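Local coordinates for DUF1076 domain-containing protein (Salmonella typhi, PDB 6IAI) that is a type III secretion system effector acting as an E3/E4 ubiquitin ligase that binds K48- and K63-linked diubiquitin, represented here by its N-terminal part, at residues L23-V28 / I59-R64; L66-S71 / I99-N104. One frame throughout, in Å; residues are numbered along the deposited sequence.

Contact 1 (L23-V28 / I59-R64); sequences LTFPNV and IQVQLR
Leu23 and Phe25 pair with Val61 and Leu63 in a parallel strand contact, the two strand segments running at 15° to each other and 4.6 Å apart. Three backbone bonds define the register. Leu23 grips the residues flanking Val61: Leu23 N donates to Gln60 O at 2.8 Å, and Gln62 N donates to Leu23 O at 2.7 Å. The third runs from Phe25 N to Gln62 O at 3.0 Å and is nearly straight (168° at the hydrogen).

The packed side is the face carrying Leu23, Phe25, Val61 and Leu63. There Leu23 CD1 meets Ile59 CD1, and Phe25 sets its CE1 corner 3.9 Å from Val61 CG1. Leu63 CD2 is shared, lying 4.0 Å from Phe25 CD1 and also touching CG2 of Val28, which reaches it from beyond the strand end. Leu46 and Ile47 of helix 41-53 pack against Phe25 on this face.

The opposite face is sparse and polar. Thr24 and Gln62 lie side by side and point the same way; with CG anti to the backbone N (chi1 -170°) and the chain extended beyond it, Gln62 carries OE1 to Thr24 OG1, a 3.1 Å bond whose donor is tilted from the amide carbonyl plane. Looser still is the exposed end, where Arg64 NH1 makes only a weak bond to Val28 O, at the edge of the guanidinium. Neighbouring parallel strands joined through helix 41-53 form a beta-alpha-beta unit, its helix covering the Leu23 and Phe25 part of the apolar face.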
ATOM      1  N   LEU A  23      -4.443   0.639   5.631  1.00 35.28           N
ATOM      2  CA  LEU A  23      -3.472  -0.205   6.320  1.00 33.79           C
ATOM      3  C   LEU A  23      -2.116   0.462   6.346  1.00 35.83           C
ATOM      4  O   LEU A  23      -1.689   1.000   5.344  1.00 34.78           O
ATOM      5  CB  LEU A  23      -3.385  -1.608   5.681  1.00 33.78           C
ATOM      6  CG  LEU A  23      -4.677  -2.408   5.569  1.00 38.60           C
ATOM      7  CD1 LEU A  23      -4.443  -3.651   4.731  1.00 38.85           C
ATOM      8  CD2 LEU A  23      -5.287  -2.753   6.967  1.00 40.30           C
ATOM      9  N   THR A  24      -1.455   0.469   7.487  1.00 34.72           N
ATOM     10  CA  THR A  24      -0.162   1.139   7.635  1.00 34.93           C
ATOM     11  C   THR A  24       0.873   0.130   8.128  1.00 38.00           C
ATOM     12  O   THR A  24       0.632  -0.614   9.088  1.00 35.92           O
ATOM     13  CB  THR A  24      -0.319   2.447   8.474  1.00 44.38           C
ATOM     14  OG1 THR A  24       0.937   3.098   8.666  1.00 49.66           O
ATOM     15  CG2 THR A  24      -1.002   2.221   9.797  1.00 40.90           C
ATOM     16  N   PHE A  25       1.993   0.053   7.410  1.00 36.46           N
ATOM     17  CA  PHE A  25       3.087  -0.885   7.710  1.00 37.67           C
ATOM     18  C   PHE A  25       4.304  -0.060   8.102  1.00 50.39           C
ATOM     19  O   PHE A  25       4.874   0.678   7.277  1.00 49.52           O
ATOM     20  CB  PHE A  25       3.321  -1.892   6.572  1.00 37.74           C
ATOM     21  CG  PHE A  25       2.092  -2.727   6.284  1.00 36.91           C
ATOM     22  CD1 PHE A  25       1.103  -2.272   5.412  1.00 36.26           C
ATOM     23  CD2 PHE A  25       1.912  -3.951   6.897  1.00 37.10           C
ATOM     24  CE1 PHE A  25      -0.048  -3.012   5.193  1.00 35.91           C
ATOM     25  CE2 PHE A  25       0.749  -4.687   6.676  1.00 39.28           C
ATOM     26  CZ  PHE A  25      -0.214  -4.223   5.805  1.00 35.79           C
ATOM     27  N   PRO A  26       4.599  -0.083   9.429  1.00 53.17           N
ATOM     28  CA  PRO A  26       5.613   0.830   9.986  1.00 54.61           C
ATOM     29  C   PRO A  26       7.083   0.528   9.685  1.00 61.00           C
ATOM     30  O   PRO A  26       7.845   1.424   9.292  1.00 61.54           O
ATOM     31  CB  PRO A  26       5.334   0.762  11.499  1.00 56.01           C
ATOM     32  CG  PRO A  26       4.765  -0.599  11.717  1.00 59.46           C
ATOM     33  CD  PRO A  26       3.921  -0.853  10.502  1.00 55.10           C
ATOM     34  N   ASN A  27       7.484  -0.716   9.899  1.00 58.23           N
ATOM     35  CA  ASN A  27       8.871  -1.131   9.766  1.00 59.06           C
ATOM     36  C   ASN A  27       9.161  -1.733   8.399  1.00 61.20           C
ATOM     37  O   ASN A  27       9.789  -2.790   8.322  1.00 61.77           O
ATOM     38  CB  ASN A  27       9.245  -2.104  10.921  1.00 66.87           C
ATOM     39  CG  ASN A  27       8.640  -1.753  12.278  1.00 99.60           C
ATOM     40  OD1 ASN A  27       8.932  -0.705  12.886  1.00 98.53           O
ATOM     41  ND2 ASN A  27       7.769  -2.626  12.772  1.00 85.53           N
ATOM     42  N   VAL A  28       8.712  -1.063   7.314  1.00 55.28           N
ATOM     43  CA  VAL A  28       8.941  -1.554   5.958  1.00 53.12           C
ATOM     44  C   VAL A  28      10.397  -1.331   5.581  1.00 53.54           C
ATOM     45  O   VAL A  28      10.888  -0.194   5.581  1.00 51.41           O
ATOM     46  CB  VAL A  28       7.937  -1.007   4.912  1.00 56.24           C
ATOM     47  CG1 VAL A  28       8.317  -1.427   3.497  1.00 55.81           C
ATOM     48  CG2 VAL A  28       6.544  -1.491   5.228  1.00 55.88           C
ATOM     49  N   ILE A  59      -8.627   0.072  -1.390  1.00 30.78           N
ATOM     50  CA  ILE A  59      -8.209   0.265  -0.014  1.00 28.71           C
ATOM     51  C   ILE A  59      -6.890   1.059  -0.124  1.00 32.25           C
ATOM     52  O   ILE A  59      -6.243   1.051  -1.185  1.00 29.75           O
ATOM     53  CB  ILE A  59      -8.042  -1.049   0.809  1.00 30.96           C
ATOM     54  CG1 ILE A  59      -6.865  -1.905   0.330  1.00 28.30           C
ATOM     55  CG2 ILE A  59      -9.351  -1.847   0.872  1.00 32.81           C
ATOM     56  CD1 ILE A  59      -6.287  -2.828   1.377  1.00 28.91           C
ATOM     57  N   GLN A  60      -6.480   1.725   0.957  1.00 29.79           N
ATOM     58  CA  GLN A  60      -5.212   2.457   0.974  1.00 28.20           C
ATOM     59  C   GLN A  60      -4.208   1.747   1.836  1.00 31.63           C
ATOM     60  O   GLN A  60      -4.555   1.163   2.868  1.00 28.37           O
ATOM     61  CB  GLN A  60      -5.404   3.896   1.428  1.00 29.38           C
ATOM     62  CG  GLN A  60      -6.059   4.738   0.350  1.00 31.29           C
ATOM     63  CD  GLN A  60      -6.323   6.092   0.862  1.00 38.97           C
ATOM     64  OE1 GLN A  60      -5.439   6.942   0.844  1.00 41.41           O
ATOM     65  NE2 GLN A  60      -7.534   6.315   1.346  1.00 29.94           N
ATOM     66  N   VAL A  61      -2.949   1.765   1.384  1.00 30.13           N
ATOM     67  CA  VAL A  61      -1.832   1.119   2.050  1.00 29.60           C
ATOM     68  C   VAL A  61      -0.697   2.137   2.205  1.00 34.88           C
ATOM     69  O   VAL A  61      -0.259   2.743   1.211  1.00 33.00           O
ATOM     70  CB  VAL A  61      -1.404  -0.207   1.342  1.00 32.24           C
ATOM     71  CG1 VAL A  61      -0.130  -0.787   1.956  1.00 30.92           C
ATOM     72  CG2 VAL A  61      -2.532  -1.243   1.400  1.00 32.47           C
ATOM     73  N   GLN A  62      -0.258   2.356   3.468  1.00 30.41           N
ATOM     74  CA  GLN A  62       0.833   3.266   3.744  1.00 29.35           C
ATOM     75  C   GLN A  62       2.085   2.436   3.984  1.00 34.17           C
ATOM     76  O   GLN A  62       2.108   1.591   4.868  1.00 32.11           O
ATOM     77  CB  GLN A  62       0.531   4.199   4.918  1.00 29.87           C
ATOM     78  CG  GLN A  62       1.563   5.330   5.085  1.00 39.35           C
ATOM     79  CD  GLN A  62       1.237   6.263   6.227  1.00 52.34           C
ATOM     80  OE1 GLN A  62       0.645   5.882   7.232  1.00 44.72           O
ATOM     81  NE2 GLN A  62       1.604   7.513   6.091  1.00 55.46           N
ATOM     82  N   LEU A  63       3.089   2.628   3.110  1.00 33.67           N
ATOM     83  CA  LEU A  63       4.405   1.981   3.165  1.00 33.85           C
ATOM     84  C   LEU A  63       5.379   3.129   3.342  1.00 39.97           C
ATOM     85  O   LEU A  63       5.424   4.018   2.492  1.00 39.05           O
ATOM     86  CB  LEU A  63       4.711   1.168   1.897  1.00 33.15           C
ATOM     87  CG  LEU A  63       3.749   0.031   1.515  1.00 36.27           C
ATOM     88  CD1 LEU A  63       4.179  -0.587   0.213  1.00 36.77           C
ATOM     89  CD2 LEU A  63       3.657  -1.049   2.594  1.00 35.36           C
ATOM     90  N   ARG A  64       6.053   3.196   4.517  1.00 39.17           N
ATOM     91  CA  ARG A  64       6.918   4.317   4.904  1.00 39.60           C
ATOM     92  C   ARG A  64       6.040   5.570   4.976  1.00 42.84           C
ATOM     93  O   ARG A  64       5.087   5.596   5.743  1.00 42.16           O
ATOM     94  CB  ARG A  64       8.094   4.531   3.926  1.00 42.85           C
ATOM     95  CG  ARG A  64       9.227   3.546   4.069  1.00 60.27           C
ATOM     96  CD  ARG A  64      10.511   4.152   3.509  1.00 81.70           C
ATOM     97  NE  ARG A  64      11.385   4.813   4.494  1.00 98.80           N
ATOM     98  CZ  ARG A  64      12.044   4.214   5.491  1.00112.50           C
ATOM     99  NH1 ARG A  64      11.880   2.916   5.727  1.00 96.19           N
ATOM    100  NH2 ARG A  64      12.831   4.921   6.292  1.00100.63           N
TER

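Contact 2 (L66-S71 / I99-N104); sequences LLYEVS and IEWQGN
Trp101 lays its indole against Leu66, Leu67 and Tyr68, and each of the three meets a different part of it. Its NE1 donates to Leu67 O at 2.9 Å; the acceptor lies almost in the indole plane, but the donor sits well above the carbonyl plane, 42° out of it. Leu66 covers one face of the indole, with CD2 4.1 Å from the centroid of the six-membered ring and close to the ring normal, which meets the geometry of a CH-pi contact. Tyr68 instead receives the indole edge on its own face: an offset edge-to-face pair, the centroid of the Tyr68 ring 5.0 Å from that of the five-membered ring of Trp101 and the planes at 82°. The Glu100 carboxylate crosses Leu66, its OE2 3.7 Å from Leu66 CD1.

A turn further along the helix, Asn104 approaches the tyrosine hydroxyl, where Asn104 ND2 makes a weak bond of 3.2 Å to Tyr68 OH. Tyr68 CG stands anti to its own carbonyl carbon (chi1 -57°), which carries the ring over to the helix.

Partners in a second shell help position these groups. Phe86 stacks with Trp101, and Arg97 forms a salt bridge with Glu100 OE1. Asn104 OD1 accepts from Ile36 N, so the amide is held mainly through OD1, with the weak ND2 bond in addition. Glu69 and Ser71 bond to strand 83-85 on the same edge from which Leu67 O projects; the indole N-H therefore meets this edge beyond that strand's paired residues. The whole is a helix-on-sheet interface, in which helix 91-113 packs through an aromatic cluster on the mixed sheet of a small domain of mixed alpha and beta structure.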
ATOM      1  N   LEU A  66       4.603   6.970   1.950  1.00 38.71           N
ATOM      2  CA  LEU A  66       3.795   7.084   0.737  1.00 37.30           C
ATOM      3  C   LEU A  66       2.540   6.214   0.808  1.00 39.84           C
ATOM      4  O   LEU A  66       2.533   5.182   1.489  1.00 39.21           O
ATOM      5  CB  LEU A  66       4.620   6.797  -0.540  1.00 37.49           C
ATOM      6  CG  LEU A  66       5.823   7.734  -0.829  1.00 41.27           C
ATOM      7  CD1 LEU A  66       6.776   7.106  -1.834  1.00 41.34           C
ATOM      8  CD2 LEU A  66       5.364   9.145  -1.251  1.00 40.71           C
ATOM      9  N   LEU A  67       1.470   6.664   0.125  1.00 35.88           N
ATOM     10  CA  LEU A  67       0.172   5.999   0.044  1.00 34.91           C
ATOM     11  C   LEU A  67       0.011   5.316  -1.291  1.00 39.19           C
ATOM     12  O   LEU A  67       0.266   5.924  -2.335  1.00 37.61           O
ATOM     13  CB  LEU A  67      -1.013   6.975   0.216  1.00 34.45           C
ATOM     14  CG  LEU A  67      -1.071   7.842   1.443  1.00 39.09           C
ATOM     15  CD1 LEU A  67      -2.417   8.568   1.506  1.00 37.83           C
ATOM     16  CD2 LEU A  67      -0.804   7.034   2.706  1.00 42.47           C
ATOM     17  N   TYR A  68      -0.507   4.077  -1.245  1.00 36.08           N
ATOM     18  CA  TYR A  68      -0.780   3.203  -2.384  1.00 34.79           C
ATOM     19  C   TYR A  68      -2.229   2.774  -2.342  1.00 37.71           C
ATOM     20  O   TYR A  68      -2.783   2.594  -1.273  1.00 38.66           O
ATOM     21  CB  TYR A  68       0.150   1.980  -2.338  1.00 35.92           C
ATOM     22  CG  TYR A  68       1.610   2.393  -2.308  1.00 38.23           C
ATOM     23  CD1 TYR A  68       2.236   2.736  -1.108  1.00 40.22           C
ATOM     24  CD2 TYR A  68       2.340   2.535  -3.489  1.00 38.34           C
ATOM     25  CE1 TYR A  68       3.556   3.185  -1.082  1.00 40.62           C
ATOM     26  CE2 TYR A  68       3.665   2.964  -3.472  1.00 39.00           C
ATOM     27  CZ  TYR A  68       4.271   3.281  -2.266  1.00 46.69           C
ATOM     28  OH  TYR A  68       5.562   3.726  -2.246  1.00 44.30           O
ATOM     29  N   GLU A  69      -2.862   2.672  -3.508  1.00 33.49           N
ATOM     30  CA  GLU A  69      -4.242   2.221  -3.654  1.00 32.04           C
ATOM     31  C   GLU A  69      -4.211   0.810  -4.145  1.00 36.96           C
ATOM     32  O   GLU A  69      -3.482   0.523  -5.090  1.00 38.50           O
ATOM     33  CB  GLU A  69      -5.001   3.115  -4.619  1.00 33.29           C
ATOM     34  CG  GLU A  69      -5.047   4.564  -4.159  1.00 39.12           C
ATOM     35  CD  GLU A  69      -5.568   5.583  -5.155  1.00 73.02           C
ATOM     36  OE1 GLU A  69      -5.356   5.410  -6.381  1.00 63.25           O
ATOM     37  OE2 GLU A  69      -6.096   6.618  -4.686  1.00 78.40           O
ATOM     38  N   VAL A  70      -4.888  -0.108  -3.440  1.00 33.59           N
ATOM     39  CA  VAL A  70      -4.893  -1.504  -3.843  1.00 32.73           C
ATOM     40  C   VAL A  70      -6.330  -2.036  -3.922  1.00 37.53           C
ATOM     41  O   VAL A  70      -7.187  -1.701  -3.106  1.00 36.90           O
ATOM     42  CB  VAL A  70      -3.915  -2.461  -3.083  1.00 36.05           C
ATOM     43  CG1 VAL A  70      -2.932  -1.772  -2.141  1.00 35.99           C
ATOM     44  CG2 VAL A  70      -4.545  -3.710  -2.518  1.00 35.35           C
ATOM     45  N   SER A  71      -6.588  -2.832  -4.959  1.00 34.85           N
ATOM     46  CA  SER A  71      -7.865  -3.493  -5.181  1.00 34.66           C
ATOM     47  C   SER A  71      -7.644  -4.872  -5.706  1.00 36.92           C
ATOM     48  O   SER A  71      -6.615  -5.134  -6.302  1.00 38.64           O
ATOM     49  CB  SER A  71      -8.771  -2.692  -6.126  1.00 38.34           C
ATOM     50  OG  SER A  71      -8.079  -2.049  -7.184  1.00 49.93           O
ATOM     51  N   ILE A  99       9.021   8.982  -9.188  1.00 44.87           N
ATOM     52  CA  ILE A  99       9.871   7.866  -9.598  1.00 43.23           C
ATOM     53  C   ILE A  99       9.843   6.735  -8.572  1.00 45.96           C
ATOM     54  O   ILE A  99       9.507   5.618  -8.956  1.00 47.15           O
ATOM     55  CB  ILE A  99      11.320   8.291  -9.986  1.00 45.97           C
ATOM     56  CG1 ILE A  99      11.307   9.258 -11.210  1.00 47.33           C
ATOM     57  CG2 ILE A  99      12.190   7.047 -10.278  1.00 44.02           C
ATOM     58  CD1 ILE A  99      12.593  10.183 -11.332  1.00 58.53           C
ATOM     59  N   GLU A 100      10.170   7.008  -7.282  1.00 40.72           N
ATOM     60  CA  GLU A 100      10.162   5.946  -6.260  1.00 39.86           C
ATOM     61  C   GLU A 100       8.765   5.439  -5.988  1.00 41.99           C
ATOM     62  O   GLU A 100       8.600   4.246  -5.746  1.00 40.77           O
ATOM     63  CB  GLU A 100      10.877   6.332  -4.945  1.00 40.71           C
ATOM     64  CG  GLU A 100      10.293   7.523  -4.223  1.00 48.22           C
ATOM     65  CD  GLU A 100      10.578   7.581  -2.737  1.00 64.08           C
ATOM     66  OE1 GLU A 100      10.910   8.685  -2.261  1.00 63.40           O
ATOM     67  OE2 GLU A 100      10.473   6.541  -2.049  1.00 53.91           O
ATOM     68  N   TRP A 101       7.773   6.344  -6.037  1.00 38.42           N
ATOM     69  CA  TRP A 101       6.381   6.019  -5.829  1.00 39.08           C
ATOM     70  C   TRP A 101       5.928   4.944  -6.829  1.00 43.89           C
ATOM     71  O   TRP A 101       5.437   3.894  -6.406  1.00 43.49           O
ATOM     72  CB  TRP A 101       5.540   7.287  -5.952  1.00 39.23           C
ATOM     73  CG  TRP A 101       4.334   7.309  -5.071  1.00 41.95           C
ATOM     74  CD1 TRP A 101       3.706   6.233  -4.509  1.00 45.09           C
ATOM     75  CD2 TRP A 101       3.548   8.459  -4.726  1.00 42.59           C
ATOM     76  NE1 TRP A 101       2.610   6.648  -3.790  1.00 44.97           N
ATOM     77  CE2 TRP A 101       2.475   8.009  -3.922  1.00 46.68           C
ATOM     78  CE3 TRP A 101       3.644   9.835  -5.015  1.00 44.83           C
ATOM     79  CZ2 TRP A 101       1.510   8.883  -3.395  1.00 46.23           C
ATOM     80  CZ3 TRP A 101       2.699  10.704  -4.477  1.00 46.50           C
ATOM     81  CH2 TRP A 101       1.646  10.225  -3.680  1.00 47.03           C
ATOM     82  N   GLN A 102       6.184   5.171  -8.145  1.00 40.97           N
ATOM     83  CA  GLN A 102       5.877   4.241  -9.244  1.00 40.14           C
ATOM     84  C   GLN A 102       6.598   2.896  -9.125  1.00 42.84           C
ATOM     85  O   GLN A 102       5.977   1.840  -9.307  1.00 43.84           O
ATOM     86  CB  GLN A 102       6.142   4.904 -10.610  1.00 41.47           C
ATOM     87  CG  GLN A 102       5.744   4.081 -11.847  1.00 57.85           C
ATOM     88  CD  GLN A 102       4.256   3.857 -11.958  1.00 85.33           C
ATOM     89  OE1 GLN A 102       3.719   2.847 -11.485  1.00 82.47           O
ATOM     90  NE2 GLN A 102       3.556   4.799 -12.574  1.00 84.37           N
ATOM     91  N   GLY A 103       7.886   2.943  -8.814  1.00 37.69           N
ATOM     92  CA  GLY A 103       8.720   1.760  -8.635  1.00 36.37           C
ATOM     93  C   GLY A 103       8.278   0.890  -7.490  1.00 39.97           C
ATOM     94  O   GLY A 103       8.295  -0.348  -7.594  1.00 41.66           O
ATOM     95  N   ASN A 104       7.874   1.540  -6.385  1.00 35.44           N
ATOM     96  CA  ASN A 104       7.370   0.861  -5.191  1.00 35.50           C
ATOM     97  C   ASN A 104       5.995   0.250  -5.483  1.00 36.10           C
ATOM     98  O   ASN A 104       5.727  -0.875  -5.058  1.00 35.79           O
ATOM     99  CB  ASN A 104       7.285   1.836  -4.034  1.00 37.48           C
ATOM    100  CG  ASN A 104       8.604   2.177  -3.420  1.00 46.04           C
ATOM    101  OD1 ASN A 104       9.554   1.391  -3.433  1.00 37.80           O
ATOM    102  ND2 ASN A 104       8.661   3.331  -2.804  1.00 41.91           N
TER

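Both contacts are buried, their centres about 10 Å apart, and they share one mixed sheet: contact 1 pairs strands 22-25 and 59-63, and contact 2 sets the next strand, 66-71, against helix 91-113. The seam between them is antiparallel, with Val61 N 2.8 Å from Tyr68 O, probably a hydrogen bond, and Val61 packing on Val70. Contact 1 rests on backbone bonding within the sheet and keeps an outer, polar surface; contact 2 has no backbone-to-backbone bond and relies on aromatic and apolar packing and on an indole N-H bonded to a backbone carbonyl. Ile47 of helix 41-53 touches Phe25 and also Val70, which lies on strand 66-71 but takes no part in contact 2.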